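Local atomic coordinates of putative Acetyltransferase (Lactobacillus plantarum WCFS1, PDB entry 3EFA), a protein that probably transfers an acetyl group from acetyl-CoA to an amine of a still unidentified substrate, as a GNAT-family N-acetyltransferase. Residues T60-E65 with Q91-A96. Residues are numbered along the deposited sequence; the frame is centred on the assembly and turned at random.
Sequences TTLRLE and QLLTAA
Leu92 drives one methyl onto the backbone of strand 60-65: its CD2 lies 3.6 Å from Thr61 CA and 3.9 Å from Leu62 N. With CG anti to the backbone N (chi1 -175°), the leucine extends from the helix until this methyl settles between the side chains of Thr60 and Leu62. Thr60 meets it alongside, the two side chains pointing opposite ways, with CG2 3.9 Å from Leu92 CD2. The other branch of Thr60 is engaged within the sheet, where OG1 is hydrogen-bonded to Thr79 OG1 and Cys78 O, which leaves CG2 as the branch that meets Leu92.

Leu62 supplies the second projection. Its CG sits between the backbone N and the carbonyl carbon (chi1 66°), and its CD2 rests against Leu92, Leu93 and Ala96, 4.1 Å from Ala96 CB. Packing is closest around Leu92; toward Leu93 it slackens, the Leu62 CD2 to Leu93 CD1 distance being 4.4 Å. The loose side is the helix face turned from the strand, where Gln91 and Thr94 are exposed.

The segment axes approach to 9.1 Å at 34°, as helix 88-102 lies against the central sheet of the GNAT fold. On this side Ile6 and Phe8 of strand 5-9 continue the apolar layer. Arg63 forms a side-on salt bridge in which NE and NH2 both hydrogen-bond to Glu65 OE2, in the guanidinium plane but above that of the carboxylate; NH1 pairs with Asp39 and Asp42. This charged cluster takes no part in the contact, a worked case of aliphatic helix-on-sheet packing: with the hydroxyls of Thr60 and Thr61 satisfied inside the sheet, the latter by Ala49 O, the strand meets Leu92 with methyls and backbone.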
loop_
_atom_site.group_PDB
_atom_site.type_symbol
_atom_site.label_atom_id
_atom_site.label_comp_id
_atom_site.label_asym_id
_atom_site.label_seq_id
_atom_site.Cartn_x
_atom_site.Cartn_y
_atom_site.Cartn_z
ATOM N N THR A 60 0.219 -25.563 -9.867
ATOM C CA THR A 60 0.114 -24.287 -9.175
ATOM C C THR A 60 0.764 -23.182 -10.025
ATOM O O THR A 60 1.647 -23.472 -10.847
ATOM C CB THR A 60 0.681 -24.382 -7.712
ATOM O OG1 THR A 60 0.323 -23.212 -6.963
ATOM C CG2 THR A 60 2.206 -24.572 -7.707
ATOM N N THR A 61 0.299 -21.938 -9.859
ATOM C CA THR A 61 0.736 -20.826 -10.714
ATOM C C THR A 61 0.666 -19.457 -10.031
ATOM O O THR A 61 -0.095 -19.255 -9.088
ATOM C CB THR A 61 -0.098 -20.748 -12.045
ATOM O OG1 THR A 61 0.422 -19.712 -12.889
ATOM C CG2 THR A 61 -1.560 -20.433 -11.754
ATOM N N LEU A 62 1.468 -18.522 -10.523
ATOM C CA LEU A 62 1.329 -17.104 -10.174
ATOM C C LEU A 62 1.725 -16.195 -11.360
ATOM O O LEU A 62 2.431 -16.628 -12.277
ATOM C CB LEU A 62 2.123 -16.759 -8.898
ATOM C CG LEU A 62 3.658 -16.841 -8.865
ATOM C CD1 LEU A 62 4.318 -15.632 -9.535
ATOM C CD2 LEU A 62 4.146 -16.978 -7.423
ATOM N N ARG A 63 1.256 -14.949 -11.344
ATOM C CA ARG A 63 1.542 -14.004 -12.422
ATOM C C ARG A 63 2.611 -12.985 -11.999
ATOM O O ARG A 63 2.526 -12.375 -10.918
ATOM C CB ARG A 63 0.252 -13.286 -12.879
ATOM C CG ARG A 63 0.437 -12.320 -14.092
ATOM C CD ARG A 63 -0.896 -11.800 -14.674
ATOM N NE ARG A 63 -1.490 -10.718 -13.873
ATOM C CZ ARG A 63 -2.581 -10.025 -14.208
ATOM N NH1 ARG A 63 -3.229 -10.285 -15.351
ATOM N NH2 ARG A 63 -3.025 -9.059 -13.399
ATOM N N LEU A 64 3.617 -12.792 -12.846
ATOM C CA LEU A 64 4.662 -11.814 -12.530
ATOM C C LEU A 64 4.251 -10.391 -12.956
ATOM O O LEU A 64 3.983 -10.146 -14.135
ATOM C CB LEU A 64 6.009 -12.254 -13.130
ATOM C CG LEU A 64 6.425 -13.605 -12.506
ATOM C CD1 LEU A 64 6.988 -14.597 -13.498
ATOM C CD2 LEU A 64 7.368 -13.431 -11.296
ATOM N N GLU A 65 4.168 -9.485 -11.973
ATOM C CA GLU A 65 3.721 -8.102 -12.179
ATOM C C GLU A 65 4.729 -7.067 -11.623
ATOM O O GLU A 65 4.518 -6.485 -10.546
ATOM C CB GLU A 65 2.331 -7.872 -11.549
ATOM C CG GLU A 65 1.272 -8.926 -11.907
ATOM C CD GLU A 65 -0.085 -8.704 -11.220
ATOM O OE1 GLU A 65 -0.299 -7.625 -10.611
ATOM O OE2 GLU A 65 -0.941 -9.618 -11.286
ATOM N N GLN A 91 6.405 -23.555 -2.256
ATOM C CA GLN A 91 7.573 -23.911 -3.060
ATOM C C GLN A 91 7.715 -22.997 -4.291
ATOM O O GLN A 91 8.813 -22.515 -4.599
ATOM C CB GLN A 91 7.464 -25.372 -3.512
ATOM C CG GLN A 91 8.772 -26.029 -3.950
ATOM C CD GLN A 91 9.326 -27.005 -2.911
ATOM O OE1 GLN A 91 8.628 -27.387 -1.969
ATOM N NE2 GLN A 91 10.584 -27.416 -3.086
ATOM N N LEU A 92 6.609 -22.762 -4.994
ATOM C CA LEU A 92 6.603 -21.867 -6.155
ATOM C C LEU A 92 7.042 -20.446 -5.780
ATOM O O LEU A 92 7.900 -19.847 -6.450
ATOM C CB LEU A 92 5.214 -21.830 -6.820
ATOM C CG LEU A 92 5.106 -21.014 -8.128
ATOM C CD1 LEU A 92 6.190 -21.399 -9.153
ATOM C CD2 LEU A 92 3.725 -21.106 -8.771
ATOM N N LEU A 93 6.455 -19.920 -4.703
ATOM C CA LEU A 93 6.753 -18.568 -4.258
ATOM C C LEU A 93 8.222 -18.396 -3.871
ATOM O O LEU A 93 8.864 -17.408 -4.264
ATOM C CB LEU A 93 5.845 -18.167 -3.095
ATOM C CG LEU A 93 6.089 -16.773 -2.505
ATOM C CD1 LEU A 93 5.817 -15.670 -3.551
ATOM C CD2 LEU A 93 5.252 -16.550 -1.225
ATOM N N THR A 94 8.748 -19.351 -3.104
ATOM C CA THR A 94 10.175 -19.349 -2.749
ATOM C C THR A 94 11.051 -19.310 -4.010
ATOM O O THR A 94 12.061 -18.609 -4.044
ATOM C CB THR A 94 10.565 -20.571 -1.869
ATOM O OG1 THR A 94 9.856 -20.525 -0.625
ATOM C CG2 THR A 94 12.069 -20.593 -1.582
ATOM N N ALA A 95 10.655 -20.034 -5.059
ATOM C CA ALA A 95 11.401 -19.950 -6.322
ATOM C C ALA A 95 11.215 -18.616 -7.073
ATOM O O ALA A 95 12.157 -18.096 -7.665
ATOM C CB ALA A 95 11.101 -21.149 -7.227
ATOM N N ALA A 96 10.013 -18.057 -7.039
ATOM C CA ALA A 96 9.756 -16.775 -7.709
ATOM C C ALA A 96 10.512 -15.596 -7.072
ATOM O O ALA A 96 10.973 -14.689 -7.785
ATOM C CB ALA A 96 8.238 -16.484 -7.787
#